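Local coordinates for protein Bd3459 (Bdellovibrio bacteriovorus, PDB 5CEC) that is a predatory endopeptidase of the S13 family, probably cutting peptidoglycan peptides during prey invasion, and is bound here by the ankyrin-repeat immunity protein Bd3460, at residues 110-115 against 260-265; 245-248 against 254-257. The protein carries 1 engineered substitution. All blocks are in the same frame, centred on the assembly; numbering follows the deposited sequence.

Interaction 1. Residues 110-115 against 260-265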
# COMPACT_ATOMS: atom_id res chain seq x y z
N GLY A 110 -3.86 16.91 22.11
CA GLY A 110 -3.79 15.86 21.11
C GLY A 110 -4.26 14.50 21.58
O GLY A 110 -4.34 14.23 22.77
N SER A 111 -4.56 13.65 20.61
CA SER A 111 -4.98 12.29 20.83
C SER A 111 -3.99 11.25 20.26
O SER A 111 -4.30 10.06 20.28
CB SER A 111 -6.34 12.05 20.17
OG SER A 111 -6.26 12.27 18.78
N ARG A 112 -2.89 11.71 19.67
CA ARG A 112 -1.96 10.85 18.91
C ARG A 112 -2.62 10.19 17.71
O ARG A 112 -2.18 9.16 17.20
CB ARG A 112 -1.28 9.81 19.81
CG ARG A 112 -0.62 10.42 21.03
CD ARG A 112 0.39 9.47 21.68
NE ARG A 112 1.59 9.33 20.86
CZ ARG A 112 2.61 10.18 20.84
NH1 ARG A 112 2.62 11.27 21.63
NH2 ARG A 112 3.63 9.94 20.02
N ASP A 113 -3.65 10.86 17.16
CA ASP A 113 -4.26 10.44 15.89
C ASP A 113 -3.10 10.25 14.90
O ASP A 113 -2.35 11.19 14.64
CB ASP A 113 -5.25 11.53 15.44
CG ASP A 113 -5.96 11.25 14.15
OD1 ASP A 113 -5.52 10.40 13.34
OD2 ASP A 113 -7.00 11.91 13.95
N PRO A 114 -2.99 9.05 14.30
CA PRO A 114 -1.87 8.72 13.40
C PRO A 114 -2.13 9.01 11.94
O PRO A 114 -1.37 8.59 11.09
CB PRO A 114 -1.69 7.21 13.62
CG PRO A 114 -3.09 6.76 13.82
CD PRO A 114 -3.78 7.85 14.62
N LEU A 115 -3.22 9.73 11.67
CA LEU A 115 -3.56 10.14 10.31
C LEU A 115 -3.99 11.59 10.28
O LEU A 115 -4.95 11.95 9.61
CB LEU A 115 -4.62 9.19 9.74
CG LEU A 115 -5.03 9.32 8.27
CD1 LEU A 115 -3.81 9.51 7.39
CD2 LEU A 115 -5.89 8.15 7.82
N TYR A 260 2.37 1.82 16.22
CA TYR A 260 3.28 0.98 17.00
C TYR A 260 3.89 1.76 18.14
O TYR A 260 3.94 1.27 19.28
CB TYR A 260 4.32 0.43 16.05
CG TYR A 260 5.35 -0.51 16.56
CD1 TYR A 260 6.58 -0.04 17.02
CD2 TYR A 260 5.15 -1.88 16.52
CE1 TYR A 260 7.58 -0.91 17.41
CE2 TYR A 260 6.14 -2.76 16.95
CZ TYR A 260 7.35 -2.27 17.38
OH TYR A 260 8.30 -3.17 17.75
N TRP A 261 4.32 2.99 17.89
CA TRP A 261 4.85 3.82 18.97
C TRP A 261 3.78 4.22 19.97
O TRP A 261 4.00 4.18 21.18
CB TRP A 261 5.53 5.06 18.41
CG TRP A 261 6.71 4.77 17.55
CD1 TRP A 261 7.61 3.74 17.67
CD2 TRP A 261 7.14 5.54 16.42
NE1 TRP A 261 8.58 3.84 16.69
CE2 TRP A 261 8.29 4.92 15.90
CE3 TRP A 261 6.66 6.69 15.79
CZ2 TRP A 261 8.96 5.42 14.79
CZ3 TRP A 261 7.32 7.16 14.65
CH2 TRP A 261 8.46 6.53 14.19
N ASN A 262 2.60 4.57 19.47
CA ASN A 262 1.48 4.91 20.36
C ASN A 262 1.18 3.81 21.37
O ASN A 262 0.81 4.12 22.49
CB ASN A 262 0.18 5.15 19.58
CG ASN A 262 0.13 6.48 18.85
OD1 ASN A 262 1.04 7.32 18.94
ND2 ASN A 262 -0.96 6.68 18.13
N LEU A 263 1.24 2.56 20.93
CA LEU A 263 0.90 1.43 21.76
C LEU A 263 2.05 0.98 22.68
O LEU A 263 1.88 0.06 23.48
CB LEU A 263 0.40 0.28 20.89
CG LEU A 263 -0.86 0.58 20.07
CD1 LEU A 263 -1.17 -0.51 19.06
CD2 LEU A 263 -2.06 0.74 20.99
N GLY A 264 3.19 1.69 22.61
CA GLY A 264 4.32 1.48 23.54
C GLY A 264 5.62 1.01 22.91
O GLY A 264 6.60 0.74 23.62
N GLY A 265 5.65 0.89 21.59
CA GLY A 265 6.86 0.52 20.89
C GLY A 265 7.27 -0.93 21.14
O GLY A 265 6.45 -1.79 21.53
O HOH W 1 3.52 8.00 17.79
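A Schellman motif closes the C-terminal end of helix 253-262, and in the last helical turn Asn262 uses both ends of its amide to clasp Arg112. The loop that carries Arg112 leads from strand 104-109 of the mixed sheet to helix 118-130, so the clasp ties the sheet region to the helical part of this S13-family, beta-lactamase-clan protein. Asn262 ND2 donates to Arg112 O at 2.9 Å, while Arg112 NE donates to Asn262 OD1 at 2.8 Å. The second bond does not use an in-plane lone pair: NE sits well above the amide carbonyl plane, although OD1 lies close to the guanidinium plane, at its edge. The two flat groups stand nearly perpendicular, 82° apart. The bend at chi3 (72°) turns the arginine chain around the oxygen, with Arg112 CB and CD each 3.5 Å from Asn262 OD1. A water extends the grip, lying 3.0 Å from Arg112 NH2, whose proton it accepts, and 2.8 Å from Asn262 OD1. Arg112 NH1 is bonded to Asn144 OD1, so NE, NH1 and NH2 each have a partner; backbone hydrogen bonding with Asn144 also tethers the main chain of Arg112. The positive charge of the guanidinium near the carbonyl end of a helix is probably electrostatically favourable. Beyond Asn262 the helix ends with bonds from Gly264 N to Trp261 O and from Gly265 N to Tyr260 O, and positive phi at Gly264 turns the chain away. On the loop side Asp113 shapes the turn after Arg112 as an Asx turn: its OD1 accepts from Leu115 N at 2.9 Å.

Interaction 2. Residues 245-248 against 254-257. With SO4 (sulfate ion), chain D.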
# COMPACT_ATOMS: atom_id res chain seq x y z
N LYS A 245 -7.69 0.50 7.30
CA LYS A 245 -7.97 0.25 5.89
C LYS A 245 -7.09 1.14 5.00
O LYS A 245 -6.49 0.66 4.03
CB LYS A 245 -9.45 0.50 5.57
CG LYS A 245 -9.87 0.18 4.16
CD LYS A 245 -10.09 -1.29 3.91
CE LYS A 245 -10.36 -1.55 2.43
NZ LYS A 245 -10.71 -2.96 2.12
N ARG A 246 -7.04 2.44 5.32
CA ARG A 246 -6.19 3.36 4.54
C ARG A 246 -4.73 2.88 4.60
O ARG A 246 -4.05 2.79 3.57
CB ARG A 246 -6.31 4.76 5.07
CG ARG A 246 -5.53 5.80 4.30
CD ARG A 246 -5.95 5.90 2.84
NE ARG A 246 -5.49 7.15 2.24
CZ ARG A 246 -5.46 7.39 0.94
NH1 ARG A 246 -5.72 6.44 0.03
NH2 ARG A 246 -5.11 8.59 0.54
N MET A 247 -4.26 2.56 5.81
CA MET A 247 -2.87 2.11 5.98
C MET A 247 -2.56 0.89 5.13
O MET A 247 -1.51 0.81 4.48
CB MET A 247 -2.64 1.80 7.45
CG MET A 247 -1.26 1.23 7.73
SD MET A 247 -1.04 0.73 9.46
CE MET A 247 -2.01 -0.74 9.53
N ASN A 248 -3.44 -0.10 5.19
CA ASN A 248 -3.21 -1.37 4.52
C ASN A 248 -3.53 -1.33 3.02
O ASN A 248 -3.10 -2.21 2.29
CB ASN A 248 -3.95 -2.50 5.23
CG ASN A 248 -3.33 -2.83 6.56
OD1 ASN A 248 -2.10 -2.74 6.70
ND2 ASN A 248 -4.16 -3.17 7.54
N TYR A 254 3.92 5.73 7.76
CA TYR A 254 3.68 6.73 8.79
C TYR A 254 2.61 6.28 9.76
O TYR A 254 2.78 6.37 11.01
CB TYR A 254 3.30 8.11 8.19
CG TYR A 254 2.95 9.14 9.22
CD1 TYR A 254 3.91 9.96 9.80
CD2 TYR A 254 1.64 9.29 9.67
CE1 TYR A 254 3.60 10.89 10.77
CE2 TYR A 254 1.32 10.23 10.63
CZ TYR A 254 2.29 11.03 11.19
OH TYR A 254 1.99 11.93 12.17
N ILE A 255 1.50 5.79 9.20
CA ILE A 255 0.41 5.33 10.07
C ILE A 255 0.89 4.15 10.92
O ILE A 255 0.64 4.08 12.13
CB ILE A 255 -0.87 4.96 9.30
CG1 ILE A 255 -1.39 6.15 8.47
CG2 ILE A 255 -1.97 4.48 10.23
CD1 ILE A 255 -2.51 5.79 7.51
N ALA A 256 1.54 3.19 10.26
CA ALA A 256 1.92 1.95 10.96
C ALA A 256 2.92 2.25 12.08
O ALA A 256 2.80 1.70 13.19
CB ALA A 256 2.51 0.96 9.98
N ASP A 257 3.93 3.05 11.78
CA ASP A 257 4.97 3.33 12.77
C ASP A 257 4.40 4.12 13.95
O ASP A 257 4.73 3.85 15.09
CB ASP A 257 6.18 4.04 12.13
CG ASP A 257 6.97 3.12 11.25
OD1 ASP A 257 7.13 1.93 11.62
OD2 ASP A 257 7.49 3.58 10.22
S SO4 D . -5.22 8.43 -3.21
O1 SO4 D . -5.63 8.77 -4.60
O2 SO4 D . -5.60 7.04 -2.89
O3 SO4 D . -5.76 9.38 -2.21
O4 SO4 D . -3.73 8.46 -3.17
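Met247 and Ile255 bring helices 240-250 and 253-262, neighbours in the chain joined by a short link, to a CA separation of 6.2 Å. The contact is apolar and buried. Met247 runs out from its helix with CG anti to the backbone N (chi1 176°) and stays extended as far as the sulfur, passing obliquely across Ile255. Its CB meets the Ile255 methyl CG2 at 3.9 Å, and CD1 of the same isoleucine lies about as near to that CB. Farther along, Met247 SD comes to rest against the backbone of the second helix, 3.5 Å from Ala256 CA and 3.6 Å from Ala256 CB, where the small side chain allows the close approach. Arg246 lends only its aliphatic part, with CG beside Ile255 CD1, and its guanidinium leads away. There NE forms a salt bridge with Glu152, while the terminal nitrogens grip a sulfate, probably from the crystallisation liquor, side by side: NH1 reaches O2 at 3.0 Å in an almost straight bond (178°), and NH2 reaches O3 at 2.9 Å. Met247 and Ala256 also both touch Lys73 of helix 72-84. This helix pair, with Ser251 in its link, is consistent with the SxN element that faces the SxxK lysine in penicillin-binding-protein active sites.

Both interactions use helix 253-262, interaction 1 at its C-terminal end and interaction 2 in its first turns, with centres 11 Å apart; along the chain interaction 2 is nested within the loop closed by interaction 1. They touch directly. Pro114 O lies 3.2 Å from Tyr254 CE2, and Leu115 CD1 packs on Ile255 CD1 at 3.9 Å, while Leu115 CD2 comes within 4.2 Å of Arg246 CG. Thus the loop held by Asn262 also packs on Ile255, from another side than Met247. Interaction 2 borders the probable active site through Lys73, whereas interaction 1 lies farther along the helix; Glu152 touches Leu115 and pairs with Arg246.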